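Local coordinates for mannitol dehydrogenase (Helicobacter pylori, PDB 3TWO), which probably reduces cinnamaldehydes and related aldehydes reversibly to their alcohols, as a zinc-dependent cinnamyl-alcohol dehydrogenase that binds NADP(H), at residues 31-36 / 135-140. Numbering follows the deposited sequence.
Sequences DVLIDI and NIVVDE
Asp31 opens the pairing by laying its side chain obliquely against Val137, CB lying 3.8 Å from Val137 CG1. Its carboxylate accepts a hydrogen bond at OD2 from the backbone N of Gly28; OD1 merely lies against the backbone of Asp139. At Val32 the two strands exchange their first pair of backbone hydrogen bonds. Val32 N reaches Val138 O at 2.8 Å, approaching from a position tilted 31° from the carbonyl plane, while the return bond from Val138 N to Val32 O runs nearly straight out from the carbonyl. Val32 CG2, set between its own backbone N and carbonyl carbon, also rests on Val138 O, at 3.5 Å. Leu33 faces Val137 as a non-hydrogen-bonded pair. With CG anti to the backbone N (chi1 169°), its CD1 tip comes back over the neighbouring strand, 4.0 Å from Asn135 CB and 4.2 Å from Val137 CG2; Val3 of strand 3-9 covers the same face. Ile34 and Ile136 form the second hydrogen-bonded pair: Ile34 N to Ile136 O is almost linear, whereas Ile136 N to Ile34 O is longer (3.0 Å) and more bent. On the other face, Ile34 CB meets Ile136 CG2, and Ile34 CD1 extends to Val138 CG2 at 4.4 Å, with Val86 and Val88 of strand 85-88 packed against Ile34. Asp35 faces Asn135 as a non-hydrogen-bonded pair, and the Asn135 amide is anchored by Ser5 OG and Gln4 O. Last, Ile36 drapes CD1 over the Asn135 carbonyl and reaches Ile136 CB at 4.1 Å. Strand 31-40 also pairs with 65-73, and the contact as a whole is antiparallel beta pairing with side chains alternating between two faces, within the GroES-like domain of a zinc-dependent alcohol dehydrogenase.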
ATOM      1  N   ASP B  31      38.198   0.809 -10.423  1.00 37.25           N
ATOM      2  CA  ASP B  31      37.975   0.348  -9.032  1.00 35.32           C
ATOM      3  C   ASP B  31      38.822   1.154  -8.047  1.00 35.08           C
ATOM      4  O   ASP B  31      39.838   1.769  -8.419  1.00 35.10           O
ATOM      5  CB  ASP B  31      38.378  -1.135  -8.874  1.00 34.47           C
ATOM      6  CG  ASP B  31      37.449  -2.099  -9.604  1.00 35.80           C
ATOM      7  OD1 ASP B  31      36.247  -1.781  -9.759  1.00 32.81           O
ATOM      8  OD2 ASP B  31      37.933  -3.191 -10.020  1.00 37.07           O
ATOM      9  N   VAL B  32      38.426   1.093  -6.786  1.00 34.26           N
ATOM     10  CA  VAL B  32      39.290   1.487  -5.673  1.00 34.60           C
ATOM     11  C   VAL B  32      39.347   0.362  -4.640  1.00 34.84           C
ATOM     12  O   VAL B  32      38.382  -0.389  -4.464  1.00 33.71           O
ATOM     13  CB  VAL B  32      38.770   2.771  -4.969  1.00 34.88           C
ATOM     14  CG1 VAL B  32      38.673   3.887  -5.996  1.00 34.48           C
ATOM     15  CG2 VAL B  32      37.386   2.536  -4.268  1.00 31.16           C
ATOM     16  N   LEU B  33      40.504   0.248  -3.999  1.00 34.99           N
ATOM     17  CA  LEU B  33      40.786  -0.704  -2.916  1.00 33.98           C
ATOM     18  C   LEU B  33      40.688   0.086  -1.628  1.00 33.10           C
ATOM     19  O   LEU B  33      41.417   1.061  -1.430  1.00 34.84           O
ATOM     20  CB  LEU B  33      42.228  -1.239  -3.060  1.00 34.07           C
ATOM     21  CG  LEU B  33      42.847  -2.048  -1.925  1.00 33.84           C
ATOM     22  CD1 LEU B  33      41.912  -3.129  -1.504  1.00 32.70           C
ATOM     23  CD2 LEU B  33      44.267  -2.622  -2.336  1.00 39.01           C
ATOM     24  N   ILE B  34      39.785  -0.332  -0.758  1.00 32.80           N
ATOM     25  CA  ILE B  34      39.508   0.344   0.476  1.00 31.10           C
ATOM     26  C   ILE B  34      39.965  -0.536   1.602  1.00 31.87           C
ATOM     27  O   ILE B  34      39.606  -1.724   1.658  1.00 32.52           O
ATOM     28  CB  ILE B  34      37.993   0.594   0.588  1.00 30.52           C
ATOM     29  CG1 ILE B  34      37.537   1.605  -0.503  1.00 30.44           C
ATOM     30  CG2 ILE B  34      37.640   1.005   2.031  1.00 27.46           C
ATOM     31  CD1 ILE B  34      35.998   1.721  -0.717  1.00 27.28           C
ATOM     32  N   ASP B  35      40.772   0.028   2.493  1.00 32.66           N
ATOM     33  CA  ASP B  35      41.059  -0.590   3.779  1.00 34.38           C
ATOM     34  C   ASP B  35      39.902  -0.269   4.718  1.00 32.08           C
ATOM     35  O   ASP B  35      39.614   0.900   4.949  1.00 32.29           O
ATOM     36  CB  ASP B  35      42.333   0.000   4.420  1.00 36.15           C
ATOM     37  CG  ASP B  35      43.544  -0.865   4.203  1.00 44.56           C
ATOM     38  OD1 ASP B  35      43.620  -1.585   3.183  1.00 48.18           O
ATOM     39  OD2 ASP B  35      44.450  -0.820   5.071  1.00 54.88           O
ATOM     40  N   ILE B  36      39.294  -1.294   5.288  1.00 30.10           N
ATOM     41  CA  ILE B  36      38.092  -1.133   6.110  1.00 28.65           C
ATOM     42  C   ILE B  36      38.454  -0.857   7.580  1.00 29.28           C
ATOM     43  O   ILE B  36      39.190  -1.630   8.203  1.00 29.32           O
ATOM     44  CB  ILE B  36      37.204  -2.355   5.998  1.00 28.16           C
ATOM     45  CG1 ILE B  36      36.669  -2.484   4.564  1.00 24.56           C
ATOM     46  CG2 ILE B  36      36.027  -2.292   7.002  1.00 26.58           C
ATOM     47  CD1 ILE B  36      35.789  -3.732   4.348  1.00 27.51           C
ATOM     48  N   ASN B 135      39.396  -5.437   3.899  1.00 28.35           N
ATOM     49  CA  ASN B 135      39.427  -4.580   2.730  1.00 28.69           C
ATOM     50  C   ASN B 135      38.286  -4.947   1.804  1.00 28.67           C
ATOM     51  O   ASN B 135      37.631  -5.973   2.025  1.00 28.41           O
ATOM     52  CB  ASN B 135      40.813  -4.678   2.007  1.00 28.91           C
ATOM     53  CG  ASN B 135      41.091  -6.058   1.439  1.00 28.54           C
ATOM     54  OD1 ASN B 135      40.193  -6.730   0.918  1.00 32.17           O
ATOM     55  ND2 ASN B 135      42.367  -6.485   1.491  1.00 27.84           N
ATOM     56  N   ILE B 136      38.081  -4.138   0.765  1.00 28.39           N
ATOM     57  CA  ILE B 136      37.033  -4.382  -0.212  1.00 28.36           C
ATOM     58  C   ILE B 136      37.439  -3.615  -1.476  1.00 30.47           C
ATOM     59  O   ILE B 136      38.146  -2.553  -1.382  1.00 31.22           O
ATOM     60  CB  ILE B 136      35.614  -3.980   0.300  1.00 28.87           C
ATOM     61  CG1 ILE B 136      34.528  -4.599  -0.588  1.00 27.03           C
ATOM     62  CG2 ILE B 136      35.430  -2.464   0.390  1.00 24.65           C
ATOM     63  CD1 ILE B 136      33.136  -4.426  -0.078  1.00 26.51           C
ATOM     64  N   VAL B 137      37.075  -4.167  -2.641  1.00 29.44           N
ATOM     65  CA  VAL B 137      37.405  -3.555  -3.950  1.00 29.97           C
ATOM     66  C   VAL B 137      36.088  -3.130  -4.606  1.00 28.72           C
ATOM     67  O   VAL B 137      35.254  -3.989  -4.868  1.00 28.75           O
ATOM     68  CB  VAL B 137      38.190  -4.565  -4.902  1.00 31.21           C
ATOM     69  CG1 VAL B 137      38.582  -3.908  -6.230  1.00 31.23           C
ATOM     70  CG2 VAL B 137      39.439  -5.104  -4.210  1.00 31.49           C
ATOM     71  N   VAL B 138      35.888  -1.832  -4.841  1.00 27.96           N
ATOM     72  CA  VAL B 138      34.608  -1.312  -5.299  1.00 28.58           C
ATOM     73  C   VAL B 138      34.771  -0.387  -6.516  1.00 29.92           C
ATOM     74  O   VAL B 138      35.669   0.476  -6.514  1.00 29.42           O
ATOM     75  CB  VAL B 138      33.887  -0.533  -4.157  1.00 28.98           C
ATOM     76  CG1 VAL B 138      32.504  -0.092  -4.608  1.00 27.56           C
ATOM     77  CG2 VAL B 138      33.776  -1.387  -2.894  1.00 26.64           C
ATOM     78  N   ASP B 139      33.920  -0.585  -7.550  1.00 30.20           N
ATOM     79  CA  ASP B 139      33.819   0.365  -8.688  1.00 31.44           C
ATOM     80  C   ASP B 139      33.576   1.794  -8.107  1.00 31.02           C
ATOM     81  O   ASP B 139      32.740   1.955  -7.196  1.00 29.05           O
ATOM     82  CB  ASP B 139      32.669  -0.024  -9.615  1.00 31.74           C
ATOM     83  CG  ASP B 139      32.542   0.914 -10.835  1.00 34.21           C
ATOM     84  OD1 ASP B 139      32.140   2.061 -10.646  1.00 34.85           O
ATOM     85  OD2 ASP B 139      32.856   0.516 -11.985  1.00 39.01           O
ATOM     86  N   GLU B 140      34.323   2.781  -8.596  1.00 30.48           N
ATOM     87  CA  GLU B 140      34.313   4.139  -7.995  1.00 32.67           C
ATOM     88  C   GLU B 140      32.966   4.848  -7.927  1.00 31.77           C
ATOM     89  O   GLU B 140      32.813   5.778  -7.105  1.00 31.93           O
ATOM     90  CB  GLU B 140      35.315   5.086  -8.683  1.00 34.09           C
ATOM     91  CG  GLU B 140      35.153   5.144 -10.182  1.00 39.30           C
ATOM     92  CD  GLU B 140      35.765   6.379 -10.797  1.00 46.28           C
ATOM     93  OE1 GLU B 140      35.580   6.566 -12.030  1.00 50.60           O
ATOM     94  OE2 GLU B 140      36.408   7.160 -10.057  1.00 47.08           O
TER